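Local coordinates for Endoglucanase(Endo-1,4-beta-glucanase)protein (Pseudomonas stutzeri, PDB 6R2J) that probably hydrolyses beta-1,4-glucosidic bonds of cellulose as a family 5 endoglucanase, and is seen here holding cellobiose, at residues 59-62 with 63-66; 121-124 with 125-128; 215-219 with 220-224; 226-229 with 230-233. All blocks are in the same frame, centred on the assembly; numbering follows the deposited sequence.

Interaction 1. Residues 59-62 with 63-66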
# COMPACT_ATOMS: atom_id res chain seq x y z
N PHE A 59 -1.00 -4.71 7.86
CA PHE A 59 -1.40 -5.41 9.06
C PHE A 59 -2.72 -6.09 8.70
O PHE A 59 -3.33 -5.82 7.64
CB PHE A 59 -1.47 -4.42 10.22
CG PHE A 59 -2.65 -3.51 10.13
CD1 PHE A 59 -2.60 -2.39 9.33
CD2 PHE A 59 -3.84 -3.82 10.79
CE1 PHE A 59 -3.70 -1.56 9.21
CE2 PHE A 59 -4.94 -3.03 10.67
CZ PHE A 59 -4.88 -1.88 9.91
N ILE A 60 -3.18 -7.00 9.57
CA ILE A 60 -4.47 -7.63 9.33
C ILE A 60 -5.47 -7.31 10.44
O ILE A 60 -5.12 -7.17 11.62
CB ILE A 60 -4.41 -9.14 9.00
CG1 ILE A 60 -3.81 -9.94 10.17
CG2 ILE A 60 -3.61 -9.35 7.67
CD1 ILE A 60 -3.84 -11.44 9.94
N TRP A 61 -6.72 -7.20 10.04
CA TRP A 61 -7.81 -6.91 10.98
C TRP A 61 -7.87 -7.97 12.09
O TRP A 61 -8.04 -7.64 13.27
CB TRP A 61 -9.10 -6.77 10.16
CG TRP A 61 -10.34 -6.46 10.89
CD1 TRP A 61 -10.50 -6.25 12.25
CD2 TRP A 61 -11.63 -6.34 10.30
NE1 TRP A 61 -11.83 -6.04 12.53
CE2 TRP A 61 -12.54 -6.08 11.35
CE3 TRP A 61 -12.12 -6.45 8.99
CZ2 TRP A 61 -13.90 -5.90 11.13
CZ3 TRP A 61 -13.47 -6.30 8.77
CH2 TRP A 61 -14.35 -6.04 9.84
N GLU A 62 -7.65 -9.24 11.73
CA GLU A 62 -7.78 -10.34 12.68
C GLU A 62 -6.80 -10.23 13.85
O GLU A 62 -7.05 -10.81 14.91
CB GLU A 62 -7.59 -11.67 11.94
CG GLU A 62 -8.73 -12.01 10.98
CD GLU A 62 -8.54 -11.46 9.55
OE1 GLU A 62 -7.63 -10.65 9.34
OE2 GLU A 62 -9.33 -11.84 8.65
N ARG A 63 -5.70 -9.51 13.69
CA ARG A 63 -4.75 -9.36 14.77
C ARG A 63 -5.01 -8.11 15.60
O ARG A 63 -4.54 -8.06 16.74
CB ARG A 63 -3.31 -9.43 14.22
CG ARG A 63 -2.92 -10.83 13.76
CD ARG A 63 -1.59 -10.91 13.02
NE ARG A 63 -1.32 -12.31 12.66
CZ ARG A 63 -0.73 -12.75 11.54
NH1 ARG A 63 -0.30 -11.91 10.63
NH2 ARG A 63 -0.56 -14.06 11.34
N VAL A 64 -5.70 -7.09 15.04
CA VAL A 64 -6.11 -5.92 15.84
C VAL A 64 -7.43 -6.18 16.54
O VAL A 64 -7.71 -5.55 17.58
CB VAL A 64 -6.17 -4.57 15.09
CG1 VAL A 64 -4.78 -4.16 14.60
CG2 VAL A 64 -7.23 -4.62 13.98
N GLN A 65 -8.28 -7.05 15.98
CA GLN A 65 -9.57 -7.41 16.57
C GLN A 65 -9.77 -8.91 16.35
O GLN A 65 -10.15 -9.35 15.27
CB GLN A 65 -10.71 -6.59 15.97
CG GLN A 65 -12.00 -6.71 16.78
CD GLN A 65 -13.10 -5.81 16.26
OE1 GLN A 65 -13.20 -5.57 15.06
NE2 GLN A 65 -13.92 -5.28 17.16
N HIS A 66 -9.55 -9.70 17.40
CA HIS A 66 -9.64 -11.15 17.24
C HIS A 66 -11.05 -11.62 16.89
O HIS A 66 -11.22 -12.67 16.26
CB HIS A 66 -9.20 -11.86 18.53
CG HIS A 66 -7.73 -11.78 18.80
ND1 HIS A 66 -7.13 -12.40 19.87
CD2 HIS A 66 -6.74 -11.12 18.16
CE1 HIS A 66 -5.84 -12.15 19.87
NE2 HIS A 66 -5.57 -11.35 18.85

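Interaction 2. Residues 121-124 with 125-128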
# COMPACT_ATOMS: atom_id res chain seq x y z
N SER A 121 -16.76 0.29 12.34
CA SER A 121 -16.39 0.49 13.74
C SER A 121 -14.89 0.28 13.95
O SER A 121 -14.23 1.08 14.62
CB SER A 121 -17.17 -0.46 14.66
OG SER A 121 -16.57 -0.50 15.94
N VAL A 122 -14.34 -0.80 13.37
CA VAL A 122 -12.93 -1.09 13.55
C VAL A 122 -12.09 0.07 13.01
O VAL A 122 -11.09 0.45 13.61
CB VAL A 122 -12.52 -2.49 13.04
CG1 VAL A 122 -12.43 -2.55 11.55
CG2 VAL A 122 -11.21 -2.88 13.73
N TRP A 123 -12.53 0.68 11.90
CA TRP A 123 -11.77 1.80 11.35
C TRP A 123 -11.98 3.05 12.19
O TRP A 123 -11.03 3.81 12.46
CB TRP A 123 -12.09 2.01 9.87
CG TRP A 123 -11.05 1.31 9.01
CD1 TRP A 123 -11.25 0.29 8.10
CD2 TRP A 123 -9.65 1.56 9.03
NE1 TRP A 123 -10.04 -0.10 7.56
CE2 TRP A 123 -9.04 0.66 8.12
CE3 TRP A 123 -8.84 2.44 9.75
CZ2 TRP A 123 -7.66 0.64 7.89
CZ3 TRP A 123 -7.45 2.42 9.51
CH2 TRP A 123 -6.89 1.53 8.58
N ARG A 124 -13.21 3.27 12.64
CA ARG A 124 -13.44 4.34 13.58
C ARG A 124 -12.56 4.16 14.81
O ARG A 124 -11.90 5.10 15.27
CB ARG A 124 -14.92 4.40 13.95
CG ARG A 124 -15.28 5.73 14.61
CD ARG A 124 -16.71 5.77 15.12
NE ARG A 124 -17.71 5.54 14.09
CZ ARG A 124 -18.34 4.38 13.91
NH1 ARG A 124 -18.08 3.36 14.70
NH2 ARG A 124 -19.24 4.26 12.95
N LYS A 125 -12.54 2.95 15.36
CA LYS A 125 -11.73 2.69 16.55
C LYS A 125 -10.25 2.85 16.25
O LYS A 125 -9.52 3.43 17.06
CB LYS A 125 -12.01 1.30 17.12
CG LYS A 125 -13.17 1.23 18.09
CD LYS A 125 -13.18 -0.13 18.72
CE LYS A 125 -14.28 -0.29 19.75
NZ LYS A 125 -15.51 -0.81 19.10
N LEU A 126 -9.77 2.32 15.11
CA LEU A 126 -8.36 2.51 14.75
C LEU A 126 -8.01 3.98 14.56
O LEU A 126 -6.95 4.45 14.99
CB LEU A 126 -8.03 1.71 13.49
CG LEU A 126 -8.01 0.19 13.60
CD1 LEU A 126 -7.86 -0.44 12.24
CD2 LEU A 126 -6.89 -0.22 14.53
N ALA A 127 -8.89 4.75 13.89
CA ALA A 127 -8.60 6.16 13.68
C ALA A 127 -8.54 6.93 14.99
O ALA A 127 -7.78 7.89 15.11
CB ALA A 127 -9.64 6.76 12.72
N GLU A 128 -9.35 6.53 15.99
CA GLU A 128 -9.25 7.10 17.33
C GLU A 128 -7.90 6.82 17.96
O GLU A 128 -7.36 7.66 18.69
CB GLU A 128 -10.36 6.52 18.22
CG GLU A 128 -11.81 6.99 17.94
CD GLU A 128 -12.87 6.13 18.67
OE1 GLU A 128 -12.52 5.49 19.68
OE2 GLU A 128 -14.04 6.07 18.23

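Interaction 3. Residues 215-219 with 220-224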
# COMPACT_ATOMS: atom_id res chain seq x y z
N GLY A 215 2.23 -11.12 -9.78
CA GLY A 215 3.38 -10.81 -8.98
C GLY A 215 4.04 -12.01 -8.35
O GLY A 215 4.99 -11.83 -7.57
N LYS A 216 3.57 -13.23 -8.64
CA LYS A 216 4.23 -14.45 -8.17
C LYS A 216 5.48 -14.76 -9.01
O LYS A 216 6.40 -15.42 -8.52
CB LYS A 216 3.30 -15.66 -8.26
CG LYS A 216 2.01 -15.54 -7.51
CD LYS A 216 1.11 -16.79 -7.84
CE LYS A 216 -0.38 -16.43 -8.05
NZ LYS A 216 -0.98 -15.52 -6.98
N TYR A 217 5.51 -14.30 -10.26
CA TYR A 217 6.66 -14.47 -11.13
C TYR A 217 7.04 -15.95 -11.26
O TYR A 217 8.20 -16.34 -11.09
CB TYR A 217 7.82 -13.62 -10.63
CG TYR A 217 7.61 -12.16 -10.90
CD1 TYR A 217 7.89 -11.62 -12.14
CD2 TYR A 217 7.11 -11.31 -9.91
CE1 TYR A 217 7.71 -10.27 -12.39
CE2 TYR A 217 6.91 -9.94 -10.16
CZ TYR A 217 7.22 -9.43 -11.41
OH TYR A 217 7.06 -8.09 -11.70
N MET A 218 6.06 -16.77 -11.57
CA MET A 218 6.35 -18.15 -11.93
C MET A 218 7.15 -18.19 -13.23
O MET A 218 7.15 -17.26 -14.03
CB MET A 218 5.05 -18.93 -12.08
CG MET A 218 4.25 -18.89 -10.79
SD MET A 218 2.83 -19.93 -10.82
CE MET A 218 1.63 -18.67 -11.36
N ALA A 219 7.88 -19.29 -13.40
CA ALA A 219 8.84 -19.37 -14.51
C ALA A 219 8.12 -19.27 -15.85
O ALA A 219 8.57 -18.54 -16.75
CB ALA A 219 9.66 -20.67 -14.43
N GLN A 220 7.02 -19.99 -16.03
CA GLN A 220 6.35 -20.01 -17.32
C GLN A 220 5.71 -18.67 -17.68
O GLN A 220 5.52 -18.38 -18.86
CB GLN A 220 5.35 -21.18 -17.35
CG GLN A 220 3.97 -20.90 -16.70
CD GLN A 220 3.91 -21.22 -15.20
OE1 GLN A 220 4.94 -21.22 -14.49
NE2 GLN A 220 2.70 -21.48 -14.71
N THR A 221 5.42 -17.83 -16.69
CA THR A 221 4.69 -16.59 -16.91
C THR A 221 5.60 -15.37 -16.85
O THR A 221 5.11 -14.23 -16.89
CB THR A 221 3.60 -16.46 -15.85
OG1 THR A 221 4.21 -16.29 -14.57
CG2 THR A 221 2.68 -17.72 -15.82
N SER A 222 6.91 -15.59 -16.74
CA SER A 222 7.86 -14.50 -16.58
C SER A 222 8.96 -14.55 -17.62
O SER A 222 10.02 -13.93 -17.42
CB SER A 222 8.47 -14.53 -15.18
OG SER A 222 7.47 -14.48 -14.18
N ARG A 223 8.72 -15.21 -18.76
CA ARG A 223 9.76 -15.46 -19.74
C ARG A 223 9.87 -14.37 -20.79
O ARG A 223 10.89 -14.30 -21.48
CB ARG A 223 9.50 -16.77 -20.46
CG ARG A 223 9.40 -17.94 -19.50
CD ARG A 223 9.54 -19.24 -20.25
NE ARG A 223 8.24 -19.73 -20.68
CZ ARG A 223 8.06 -20.64 -21.63
NH1 ARG A 223 9.12 -21.15 -22.23
NH2 ARG A 223 6.85 -21.04 -21.98
N ASN A 224 8.88 -13.51 -20.92
CA ASN A 224 8.91 -12.48 -21.95
C ASN A 224 8.30 -11.21 -21.40
O ASN A 224 7.13 -10.91 -21.68
CB ASN A 224 8.17 -12.93 -23.21
CG ASN A 224 9.09 -13.55 -24.24
OD1 ASN A 224 8.81 -14.62 -24.76
ND2 ASN A 224 10.21 -12.88 -24.52
O HOH W 1 3.19 -15.76 -12.20

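Interaction 4. Residues 226-229 with 230-233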
# COMPACT_ATOMS: atom_id res chain seq x y z
N ASP A 226 8.03 -7.38 -21.54
CA ASP A 226 8.32 -6.21 -22.36
C ASP A 226 8.86 -5.07 -21.49
O ASP A 226 8.40 -4.88 -20.37
CB ASP A 226 7.04 -5.75 -23.06
CG ASP A 226 7.28 -4.64 -24.06
OD1 ASP A 226 7.76 -3.55 -23.65
OD2 ASP A 226 6.99 -4.84 -25.27
N PRO A 227 9.86 -4.32 -21.96
CA PRO A 227 10.35 -3.19 -21.13
C PRO A 227 9.28 -2.14 -20.81
O PRO A 227 9.46 -1.34 -19.88
CB PRO A 227 11.51 -2.61 -21.96
CG PRO A 227 11.36 -3.22 -23.37
CD PRO A 227 10.70 -4.55 -23.15
N MET A 228 8.18 -2.10 -21.55
CA MET A 228 7.15 -1.09 -21.36
C MET A 228 5.87 -1.64 -20.72
O MET A 228 4.89 -0.89 -20.57
CB MET A 228 6.82 -0.42 -22.71
CG MET A 228 7.95 0.41 -23.30
SD MET A 228 8.49 1.76 -22.21
CE MET A 228 7.30 3.06 -22.57
N ILE A 229 5.86 -2.91 -20.33
CA ILE A 229 4.68 -3.52 -19.73
C ILE A 229 4.27 -2.79 -18.47
O ILE A 229 3.08 -2.69 -18.16
CB ILE A 229 4.90 -5.04 -19.55
CG1 ILE A 229 3.57 -5.77 -19.44
CG2 ILE A 229 5.71 -5.35 -18.30
CD1 ILE A 229 2.61 -5.51 -20.57
N GLY A 230 5.23 -2.21 -17.75
CA GLY A 230 4.85 -1.46 -16.58
C GLY A 230 4.11 -0.20 -16.95
O GLY A 230 3.10 0.14 -16.34
N VAL A 231 4.59 0.52 -17.97
CA VAL A 231 3.88 1.73 -18.40
C VAL A 231 2.52 1.38 -19.00
O VAL A 231 1.52 2.11 -18.80
CB VAL A 231 4.74 2.54 -19.38
CG1 VAL A 231 3.90 3.71 -19.89
CG2 VAL A 231 6.05 2.99 -18.76
N GLU A 232 2.45 0.29 -19.76
CA GLU A 232 1.20 -0.12 -20.37
C GLU A 232 0.17 -0.52 -19.32
O GLU A 232 -1.02 -0.26 -19.51
CB GLU A 232 1.47 -1.26 -21.33
CG GLU A 232 2.31 -0.86 -22.53
CD GLU A 232 2.96 -2.06 -23.24
OE1 GLU A 232 2.54 -3.23 -22.99
OE2 GLU A 232 3.88 -1.81 -24.07
N ARG A 233 0.60 -1.15 -18.22
CA ARG A 233 -0.30 -1.53 -17.16
C ARG A 233 -0.61 -0.37 -16.22
O ARG A 233 -1.66 -0.37 -15.58
CB ARG A 233 0.24 -2.77 -16.42
CG ARG A 233 0.22 -4.02 -17.31
CD ARG A 233 0.69 -5.29 -16.64
NE ARG A 233 0.63 -6.42 -17.58
CZ ARG A 233 1.07 -7.65 -17.33
NH1 ARG A 233 1.62 -7.93 -16.17
NH2 ARG A 233 0.95 -8.60 -18.23
O HOH W 2 5.30 -3.31 -26.23
O HOH W 3 7.58 -0.52 -17.91

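Interaction 1. Residues 59-62 with 63-66
Trp61, on the short, weakly bonded helical turn after strand 54-59, meets Gln65 just beyond its end; that strand is the second of the TIM barrel typical of family 5 glycosidases. The two side chains run side by side, and Trp61 NE1 gives its hydrogen to Gln65 OE1 at 2.9 Å in an almost straight bond (172°). The oxygen lies in the indole plane and offers a lone pair in its own carbonyl plane. Both CG atoms stand anti to the backbone N (chi1 -179° for Trp61, -167° for Gln65), which carries the two groups out in the same direction. Gln65 suits the place because its amide can do two things at once: OE1 accepts from the indole while NE2 donates to Ser70 O. Extended Arg63 sends its guanidinium to the carbonyl oxygens of Ala21, Phe23, Ile27 and Pro29, four acceptors that satisfy this buried cation.

The backbone bonds are uneven. Gln65 N to Trp61 O is short at 2.8 Å, Arg63 N bonds Ile60 O at 3.2 Å, and those of Val64 N are weak.

Apolar contacts fill the rest. Phe59 CD2 meets Val64 CG1 at 3.9 Å, the side chains crossing at about a right angle, while helix 116-130 touches Phe59 through Leu126. Over one face of the Arg63 guanidinium sits Ile60 CD1, 3.6 Å from Arg63 NH1.

Interaction 2. Residues 121-124 with 125-128
The indole of Trp123 carries Leu126 over one face: Leu126 CD1 stands 4.0 Å from the centroid of the six-membered ring and only 13° off its normal, a CH-pi contact. Leu126 CB meets the same ring at Trp123 CE3, 3.9 Å away. The rings of Tyr139 and Tyr119 also meet the indole, and Trp123 NE1 bonds the carbonyl oxygen of Ile141, so the buried N-H has its acceptor. With chi1 at -96°, away from a staggered value, the ring is swung to a setting that serves these partners together. Replacing the indole with an alanine would probably deprive Leu126 CD1 of its aromatic face and Ile141 O of this donor, opening a gap between helix 116-130 and the barrel strands.

The alpha-helical backbone is regular. Lys125 N bonds Ser121 O at 2.6 Å, Leu126 N bonds Val122 O at 2.7 Å, and the next two pairs follow the same i to i+4 pattern. The long polar chains of Lys125 and Glu128 suit the side toward solvent. In one of its two conformers Glu128 lies alongside Arg124, but their charged atoms stay apart; Arg124 NE instead makes a salt bridge with Glu165.

Helix 116-130 therefore shows different chemistry on different sides. Val122, Trp123 and Leu126 all touch Met98 of strand 93-98 in the barrel wall, Arg124 and Ala127 pack on helix 152-166, and Val122 also touches Gln65 beyond the neighbouring strand 54-59.

Interaction 3. Residues 215-219 with 220-224
Ser222 turns OG away from its carbonyl carbon and beside its backbone N (chi1 -56°), and Thr221 places OG1 between N and the carbonyl carbon (chi1 67°); these two settings bring both hydroxyls near Met218 O. Ser222 OG donates to that oxygen at 2.8 Å, tilted 28° from the carbonyl plane. Thr221 N reaches it at 3.2 Å from the opposite face, so one acceptor is gripped from both sides. Thr221 OG1 lies 3.1 Å from Met218 O and shares a water with Met218 N, which donates to it. Small hydroxyl residues fit here because short side chains can fold straight back on the backbone.

Other contacts are packing. Ser222 OG lies 3.5 Å from Tyr217 CD1, while Tyr217 OH bonds Phe209 N. Gln220 bends at chi2 and runs beside Met218, bringing Gln220 OE1 to 3.3 Å from Met218 CB.

Glycine suits the place of Gly215, which has a positive phi at which a CB would press on the preceding carbonyl oxygen. Asp210 accepts from both Gly215 N and Tyr217 N, tying down the backbone around Lys216, whose NZ makes a weak hydrogen bond to O2 of a bound glucose unit.

Residues 219 to 222 form a type I beta turn, closed by a weak Ser222 N to Ala219 O bond, within the long loop between strand 201-206 and helix 229-244 that borders the sugar-binding cleft of this TIM barrel.

Interaction 4. Residues 226-229 with 230-233
Asp226 OD1 accepts from Met228 N at 2.6 Å through its anti lone pair, and Met228 O in turn takes the backbone hydrogen of Glu232 N at 2.8 Å, joining the entry turn to the first turn of helix 229-244. A short carboxylate suits this place, where an amide N-H at the start of a helix needs an acceptor.

This capping bond sits in a type I beta turn from Asp226 to Ile229, which delivers the chain into one of the outer helices of the TIM barrel. Asp226 OD1 and Glu232 OE2 lie 4.3 Å apart, like charges whose repulsion is probably eased by a water that donates to Asp226 OD2 and to Glu232 OE2. A leucine in place of Glu232 would probably leave that water without its second acceptor and Asp226 without its bridge to the helix.

Ile229 holds CG1 anti to its backbone N (chi1 -159°), turning the CG1-CD1 arm toward Glu232 and Arg233: CG1 lies over one face of the Arg233 guanidinium, 3.5 Å from Arg233 NE, and CD1 beyond it touches Glu232 OE1 at 3.3 Å. The arginine's NH1 bonds the carbonyl oxygens of Asp210 and Tyr208, and Phe213 makes a cation-pi contact with it. On another side, Met228 CE rests 4.0 Å from Val231 CG2.

Overall arrangement
Interactions 1 and 2 touch: Phe59 meets Leu126 and Trp123, so the turn after strand 54-59 and helix 116-130 pack against each other, Val122 covering the Trp61-Gln65 pair. Interaction 1 is largely buried, with even its arginine satisfied by carbonyls; interaction 2 is half buried, apolar toward the strands and charged outside. Interactions 3 and 4 lie far off, their centres 32 to 39 Å from the first two, and adjoin in sequence on the loop entering helix 229-244. Interaction 3 is a surface turn held by hydroxyls and water, whereas interaction 4 combines helix capping with a buried arginine. Asp210 is a partner of both: its carboxylate accepts from Gly215 N and Tyr217 N, its carbonyl oxygen from Arg233 NH1.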